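Local coordinates for NudC domain-containing protein 2 (Mus musculus, PDB 2RH0) that may regulate the LIS1/dynein pathway by stabilising LIS1 together with the Hsp90 chaperone, and interacts with LIS1, at residues 29-40 against 51-59; 42-50 against 61-72. All coordinates share one frame; numbering follows the deposited sequence.

Contact 1. Residues 29-40 against 51-59; sequences VQVPPGTRAQDI and LAVGGREIL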
# COMPACT_ATOMS: atom_id res chain seq x y z
N VAL A 29 2.43 -5.19 10.13
CA VAL A 29 2.80 -4.56 11.40
C VAL A 29 4.27 -4.19 11.39
O VAL A 29 5.11 -5.06 11.31
CB VAL A 29 2.49 -5.54 12.57
CG1 VAL A 29 2.69 -4.89 13.96
CG2 VAL A 29 1.06 -6.10 12.41
N GLN A 30 4.60 -2.90 11.40
CA GLN A 30 5.99 -2.47 11.48
C GLN A 30 6.61 -2.88 12.80
O GLN A 30 5.99 -2.76 13.84
CB GLN A 30 6.10 -0.95 11.31
CG GLN A 30 5.73 -0.48 9.89
CD GLN A 30 6.69 -0.98 8.84
OE1 GLN A 30 7.91 -0.85 9.02
NE2 GLN A 30 6.16 -1.55 7.75
N VAL A 31 7.81 -3.43 12.74
CA VAL A 31 8.52 -3.82 13.94
C VAL A 31 9.93 -3.22 13.90
O VAL A 31 10.39 -2.82 12.82
CB VAL A 31 8.54 -5.37 14.14
CG1 VAL A 31 7.11 -5.88 14.29
CG2 VAL A 31 9.25 -6.11 12.99
N PRO A 32 10.59 -3.12 15.06
CA PRO A 32 11.96 -2.61 15.05
C PRO A 32 12.86 -3.46 14.17
O PRO A 32 12.65 -4.68 14.05
CB PRO A 32 12.36 -2.66 16.52
CG PRO A 32 11.06 -2.53 17.25
CD PRO A 32 10.08 -3.33 16.42
N PRO A 33 13.87 -2.83 13.54
CA PRO A 33 14.71 -3.52 12.55
C PRO A 33 15.53 -4.71 13.09
O PRO A 33 15.90 -5.60 12.31
CB PRO A 33 15.63 -2.41 12.04
CG PRO A 33 14.97 -1.13 12.47
CD PRO A 33 14.33 -1.45 13.75
N GLY A 34 15.80 -4.72 14.40
CA GLY A 34 16.52 -5.85 15.00
C GLY A 34 15.63 -7.01 15.44
O GLY A 34 16.09 -7.93 16.10
N THR A 35 14.34 -6.96 15.10
CA THR A 35 13.42 -8.01 15.49
C THR A 35 13.76 -9.30 14.81
O THR A 35 14.08 -9.30 13.61
CB THR A 35 11.98 -7.61 15.14
OG1 THR A 35 11.72 -6.34 15.75
CG2 THR A 35 10.94 -8.69 15.64
N ARG A 36 13.66 -10.40 15.56
CA ARG A 36 13.98 -11.73 15.05
C ARG A 36 12.76 -12.58 15.25
O ARG A 36 11.95 -12.32 16.15
CB ARG A 36 15.11 -12.34 15.87
CG ARG A 36 16.37 -11.47 15.98
CD ARG A 36 17.27 -11.89 17.18
NE ARG A 36 16.60 -11.70 18.47
CZ ARG A 36 17.14 -11.97 19.67
NH1 ARG A 36 18.39 -12.41 19.76
NH2 ARG A 36 16.43 -11.78 20.78
N ALA A 37 12.62 -13.63 14.44
CA ALA A 37 11.46 -14.53 14.56
C ALA A 37 11.25 -15.06 15.98
O ALA A 37 10.09 -15.27 16.45
CB ALA A 37 11.57 -15.69 13.56
N GLN A 38 12.37 -15.30 16.66
CA GLN A 38 12.29 -15.76 18.04
C GLN A 38 11.64 -14.77 18.98
O GLN A 38 11.19 -15.16 20.05
CB GLN A 38 13.67 -16.14 18.58
CG GLN A 38 14.65 -14.99 18.82
CD GLN A 38 15.99 -15.51 19.29
OE1 GLN A 38 16.88 -15.79 18.49
NE2 GLN A 38 16.10 -15.74 20.60
N ASP A 39 11.57 -13.49 18.59
CA ASP A 39 10.97 -12.44 19.42
C ASP A 39 9.43 -12.27 19.30
O ASP A 39 8.84 -11.46 19.98
CB ASP A 39 11.61 -11.09 19.06
CG ASP A 39 13.09 -11.04 19.35
OD1 ASP A 39 13.48 -11.59 20.42
OD2 ASP A 39 13.84 -10.45 18.52
N ILE A 40 8.80 -13.07 18.45
CA ILE A 40 7.42 -12.95 18.08
C ILE A 40 6.55 -13.98 18.81
O ILE A 40 6.89 -15.16 18.80
CB ILE A 40 7.22 -13.24 16.54
CG1 ILE A 40 8.08 -12.32 15.63
CG2 ILE A 40 5.76 -13.16 16.09
CD1 ILE A 40 7.97 -10.91 15.90
N LEU A 51 -0.61 -10.30 18.90
CA LEU A 51 0.77 -10.21 18.47
C LEU A 51 1.54 -9.40 19.48
O LEU A 51 1.14 -8.30 19.85
CB LEU A 51 0.86 -9.54 17.10
CG LEU A 51 2.24 -9.19 16.52
CD1 LEU A 51 3.13 -10.40 16.19
CD2 LEU A 51 1.96 -8.44 15.33
N ALA A 52 2.64 -9.98 19.94
CA ALA A 52 3.57 -9.34 20.86
C ALA A 52 4.95 -9.53 20.26
O ALA A 52 5.22 -10.59 19.70
CB ALA A 52 3.50 -9.96 22.22
N VAL A 53 5.74 -8.46 20.28
CA VAL A 53 7.12 -8.43 19.79
C VAL A 53 8.02 -8.07 20.98
O VAL A 53 7.77 -7.09 21.71
CB VAL A 53 7.36 -7.38 18.67
CG1 VAL A 53 8.78 -7.46 18.20
CG2 VAL A 53 6.44 -7.61 17.49
N GLY A 54 9.03 -8.90 21.21
CA GLY A 54 9.92 -8.71 22.35
C GLY A 54 9.13 -8.50 23.62
O GLY A 54 9.45 -7.61 24.40
N GLY A 55 8.07 -9.29 23.82
CA GLY A 55 7.23 -9.21 25.02
C GLY A 55 6.26 -8.05 25.12
O GLY A 55 5.51 -7.98 26.09
N ARG A 56 6.28 -7.15 24.13
CA ARG A 56 5.43 -5.95 24.06
C ARG A 56 4.21 -6.22 23.18
O ARG A 56 4.36 -6.49 22.00
CB ARG A 56 6.24 -4.80 23.45
CG ARG A 56 5.58 -3.42 23.40
CD ARG A 56 6.57 -2.29 22.89
NE ARG A 56 6.63 -2.13 21.42
CZ ARG A 56 7.42 -2.81 20.57
NH1 ARG A 56 8.25 -3.78 20.99
NH2 ARG A 56 7.36 -2.54 19.26
N GLU A 57 3.00 -6.12 23.73
CA GLU A 57 1.79 -6.39 22.95
C GLU A 57 1.60 -5.29 21.95
O GLU A 57 1.58 -4.12 22.35
CB GLU A 57 0.56 -6.47 23.86
CG GLU A 57 -0.75 -6.81 23.18
CD GLU A 57 -1.95 -6.60 24.11
OE1 GLU A 57 -2.00 -7.25 25.19
OE2 GLU A 57 -2.83 -5.77 23.77
N ILE A 58 1.48 -5.64 20.67
CA ILE A 58 1.27 -4.65 19.61
C ILE A 58 -0.17 -4.62 19.10
O ILE A 58 -0.70 -3.56 18.79
CB ILE A 58 2.16 -4.91 18.40
CG1 ILE A 58 3.61 -5.16 18.81
CG2 ILE A 58 2.09 -3.76 17.46
CD1 ILE A 58 4.16 -4.13 19.70
N LEU A 59 -0.80 -5.79 19.04
CA LEU A 59 -2.13 -5.89 18.53
C LEU A 59 -2.83 -7.05 19.20
O LEU A 59 -2.25 -8.10 19.40
CB LEU A 59 -2.04 -6.13 17.03
CG LEU A 59 -3.21 -6.74 16.30
CD1 LEU A 59 -4.41 -5.78 16.31
CD2 LEU A 59 -2.75 -7.04 14.89
O HOH W 1 6.77 -11.56 22.39

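Contact 2. Residues 42-50 against 61-72; sequences CGLQSRHVA and GKLFDSTIADEG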
# COMPACT_ATOMS: atom_id res chain seq x y z
N CYS A 42 2.56 -14.89 18.43
CA CYS A 42 1.39 -14.59 17.64
C CYS A 42 0.40 -15.74 17.72
O CYS A 42 0.75 -16.88 17.43
CB CYS A 42 1.83 -14.40 16.21
SG CYS A 42 0.55 -13.85 15.07
N GLY A 43 -0.81 -15.43 18.15
CA GLY A 43 -1.92 -16.39 18.20
C GLY A 43 -2.97 -15.96 17.19
O GLY A 43 -3.44 -14.82 17.21
N LEU A 44 -3.32 -16.87 16.29
CA LEU A 44 -4.31 -16.60 15.28
C LEU A 44 -5.48 -17.57 15.49
O LEU A 44 -5.36 -18.76 15.23
CB LEU A 44 -3.71 -16.74 13.89
CG LEU A 44 -2.47 -15.84 13.64
CD1 LEU A 44 -1.84 -16.11 12.27
CD2 LEU A 44 -2.80 -14.34 13.82
N GLN A 45 -6.60 -17.08 16.02
CA GLN A 45 -7.76 -17.93 16.25
C GLN A 45 -8.80 -17.49 15.27
O GLN A 45 -8.63 -16.45 14.62
CB GLN A 45 -8.26 -17.80 17.67
CG GLN A 45 -7.25 -18.24 18.70
CD GLN A 45 -7.32 -17.42 19.98
OE1 GLN A 45 -7.71 -17.92 21.02
NE2 GLN A 45 -6.91 -16.14 19.90
N SER A 46 -9.89 -18.25 15.19
CA SER A 46 -10.93 -17.97 14.22
C SER A 46 -11.48 -16.54 14.30
O SER A 46 -11.74 -15.93 13.28
CB SER A 46 -12.07 -18.96 14.33
OG SER A 46 -13.04 -18.64 13.35
N ARG A 47 -11.62 -16.01 15.51
CA ARG A 47 -12.20 -14.71 15.70
C ARG A 47 -11.37 -13.78 16.58
O ARG A 47 -11.82 -12.71 16.96
CB ARG A 47 -13.59 -14.93 16.28
CG ARG A 47 -14.51 -13.76 16.24
CD ARG A 47 -14.88 -13.31 14.84
NE ARG A 47 -15.74 -12.14 14.94
CZ ARG A 47 -17.06 -12.17 14.87
NH1 ARG A 47 -17.72 -13.32 14.66
NH2 ARG A 47 -17.73 -11.02 14.99
N HIS A 48 -10.13 -14.17 16.86
CA HIS A 48 -9.20 -13.37 17.67
C HIS A 48 -7.80 -13.49 17.18
O HIS A 48 -7.39 -14.55 16.65
CB HIS A 48 -9.21 -13.89 19.09
CG HIS A 48 -10.47 -13.60 19.81
ND1 HIS A 48 -11.55 -14.46 19.79
CD2 HIS A 48 -10.84 -12.53 20.56
CE1 HIS A 48 -12.53 -13.92 20.49
NE2 HIS A 48 -12.13 -12.75 20.96
N VAL A 49 -7.07 -12.41 17.37
CA VAL A 49 -5.66 -12.32 17.02
C VAL A 49 -4.91 -11.63 18.14
O VAL A 49 -5.49 -10.84 18.89
CB VAL A 49 -5.40 -11.55 15.68
CG1 VAL A 49 -5.97 -12.34 14.49
CG2 VAL A 49 -5.97 -10.09 15.72
N ALA A 50 -3.60 -11.93 18.23
CA ALA A 50 -2.72 -11.37 19.26
C ALA A 50 -1.32 -11.41 18.75
O ALA A 50 -0.87 -12.43 18.25
CB ALA A 50 -2.82 -12.15 20.59
N GLY A 61 -7.11 -8.45 19.76
CA GLY A 61 -8.52 -8.18 19.80
C GLY A 61 -9.32 -9.16 19.02
O GLY A 61 -8.79 -10.12 18.47
N LYS A 62 -10.61 -8.88 18.98
CA LYS A 62 -11.59 -9.73 18.35
C LYS A 62 -11.71 -9.28 16.92
O LYS A 62 -11.87 -8.06 16.64
CB LYS A 62 -12.93 -9.59 19.04
CG LYS A 62 -13.99 -10.53 18.52
CD LYS A 62 -15.34 -10.14 19.03
CE LYS A 62 -16.32 -11.28 19.01
NZ LYS A 62 -17.65 -10.74 19.46
N LEU A 63 -11.63 -10.24 16.01
CA LEU A 63 -11.66 -9.93 14.57
C LEU A 63 -13.05 -9.46 14.15
O LEU A 63 -14.05 -9.87 14.74
CB LEU A 63 -11.25 -11.14 13.75
CG LEU A 63 -9.79 -11.56 13.81
CD1 LEU A 63 -9.65 -12.91 13.18
CD2 LEU A 63 -8.89 -10.51 13.09
N PHE A 64 -13.11 -8.62 13.14
CA PHE A 64 -14.38 -8.12 12.63
C PHE A 64 -15.31 -9.24 12.22
O PHE A 64 -16.51 -9.10 12.33
CB PHE A 64 -14.17 -7.17 11.46
CG PHE A 64 -15.45 -6.71 10.78
CD1 PHE A 64 -16.19 -5.67 11.29
CD2 PHE A 64 -15.90 -7.33 9.62
CE1 PHE A 64 -17.33 -5.25 10.68
CE2 PHE A 64 -17.05 -6.91 8.99
CZ PHE A 64 -17.77 -5.85 9.53
N ASP A 65 -14.77 -10.34 11.71
CA ASP A 65 -15.59 -11.49 11.33
C ASP A 65 -14.72 -12.75 11.42
O ASP A 65 -13.53 -12.68 11.73
CB ASP A 65 -16.17 -11.26 9.93
CG ASP A 65 -17.50 -11.98 9.68
OD1 ASP A 65 -17.88 -12.91 10.44
OD2 ASP A 65 -18.16 -11.60 8.68
N SER A 66 -15.28 -13.91 11.13
CA SER A 66 -14.57 -15.14 11.36
C SER A 66 -13.66 -15.53 10.21
O SER A 66 -13.91 -15.21 9.05
CB SER A 66 -15.57 -16.28 11.66
OG SER A 66 -16.41 -16.47 10.55
N THR A 67 -12.59 -16.22 10.57
CA THR A 67 -11.57 -16.66 9.65
C THR A 67 -11.36 -18.17 9.87
O THR A 67 -11.83 -18.73 10.85
CB THR A 67 -10.24 -15.86 9.90
OG1 THR A 67 -9.76 -16.08 11.23
CG2 THR A 67 -10.47 -14.38 9.72
N ILE A 68 -10.70 -18.82 8.92
CA ILE A 68 -10.40 -20.24 9.06
C ILE A 68 -9.06 -20.32 9.78
O ILE A 68 -7.99 -20.08 9.16
CB ILE A 68 -10.32 -20.92 7.71
CG1 ILE A 68 -11.63 -20.74 6.94
CG2 ILE A 68 -10.01 -22.43 7.93
CD1 ILE A 68 -11.53 -21.17 5.50
N ALA A 69 -9.13 -20.66 11.07
CA ALA A 69 -7.98 -20.58 12.00
C ALA A 69 -6.72 -21.30 11.55
O ALA A 69 -5.62 -20.74 11.62
CB ALA A 69 -8.37 -21.09 13.40
N ASP A 70 -6.90 -22.52 11.07
CA ASP A 70 -5.76 -23.35 10.67
C ASP A 70 -5.06 -22.84 9.43
O ASP A 70 -3.97 -23.32 9.13
CB ASP A 70 -6.20 -24.83 10.48
CG ASP A 70 -6.35 -25.60 11.84
OD1 ASP A 70 -6.12 -25.00 12.93
OD2 ASP A 70 -6.69 -26.82 11.80
N GLU A 71 -5.64 -21.87 8.70
CA GLU A 71 -5.00 -21.32 7.51
C GLU A 71 -4.28 -20.01 7.75
O GLU A 71 -3.58 -19.56 6.87
CB GLU A 71 -6.00 -21.18 6.36
CG GLU A 71 -6.54 -22.56 5.90
CD GLU A 71 -7.32 -22.53 4.62
OE1 GLU A 71 -7.10 -21.58 3.81
OE2 GLU A 71 -8.14 -23.48 4.41
N GLY A 72 -4.44 -19.42 8.93
CA GLY A 72 -3.75 -18.15 9.25
C GLY A 72 -2.25 -18.30 9.30
O GLY A 72 -1.75 -19.29 9.83

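Contact 1. Residues 29-40 against 51-59
V53 packs into the bend of 29-40 with both of its methyls. CG1, anti to the backbone N (chi1 -178°), meets T35 CG2 at 3.6 Å, while CG2 touches V31 CG1 at 3.7 Å and, a little farther off, CD1 of I40. V31 and T35 each cross the valine at about a right angle; I40, its direct partner in a non-hydrogen-bonded antiparallel pair, lies alongside it and points the same way. L51 continues this apolar row with one methyl for each partner: CD1 goes to I40 CG2, and CD2 meets V29 CG2 tip to tip at 3.8 Å. V29 spends its other methyl on I58, CG1 to CG2 at 3.7 Å. I58 and L59 both face L51 in a classic beta bulge, with both their amides on L51 O.

The solvent side is thinner and more polar. G54 N, in the type I' turn of the hairpin, donates to D39 O at 2.8 Å, and a water donating to D39 O also accepts from G55 N. The D39 carboxylate is taken by R36, which grips it side-on: NE donates to OD2, and NH2 forms a salt bridge to OD1 at 3.0 Å. That pair braces the loop on itself, as does T35 OG1, which donates to P32 O at 2.6 Å. R56 only brushes the loop, the edge of its guanidinium 4.0 Å from P32 CD, measured from NH2.

Within the beta-sandwich of the CS domain, strand 73-77 lies against this core through L76, on V31 and T35, and W74, on I40. W15 packs on V29 and I58, and beyond V29 and Q30 the sheet runs on antiparallel into a strand of the second subunit.

Contact 2. Residues 42-50 against 61-72
R47 folds its side chain over 61-72 and donates from NE to L63 O at 2.8 Å, an oxygen near the guanidinium plane. CA of D65 lies over one face of the guanidinium and CE of K62 over the opposite one, both offset toward the rim. The bend at chi2 (65°) turns CD onto D65 O, 3.4 Å away; R47 O accepts from L63 N at 2.7 Å. An alanine here would take away the NE donor and is likely to leave L63 O without that mate and a gap between K62 and D65. Next along, S46 and T67 clasp each other, linking two loops: S46 OG donates to T67 O at 2.8 Å, while S46 O receives both T67 N and T67 OG1.

The L63 N to R47 O bond continues the antiparallel hairpin of strands 48-53 and 56-62, a piece of the CS-domain sandwich, where V49 and G61 exchange both backbone bonds. On the face opposite H48 and K62, V49 CG1 meets L63 CD2 at 3.7 Å. Farther out, E102 of the second subunit forms a salt bridge with K62, and K90 of that subunit forms one with D65 and a hydrogen bond with S66 OG.

In the fold
Leaving strand 24-30, the chain makes the loop that enters contact 1, then runs up strand 40-44, turns, and returns along 48-53. The segments alternate in sequence, 29-40, 42-50, 51-59, 61-72, so the two contacts cross: contact 1 closes its loop over the 40-44 hairpin, and contact 2 closes its own over the turn of the next hairpin. They sit at opposite ends of the three-stranded sheet 40-44, 48-53, 56-62, their centres 18 Å apart, and meet midway where L51 packs on C42. Contact 1 ties that sheet to strand 24-30 of the other sheet; contact 2 fastens the chain leaving strand 56-62 to the turn between strands 40-44 and 48-53. Both also touch the second subunit.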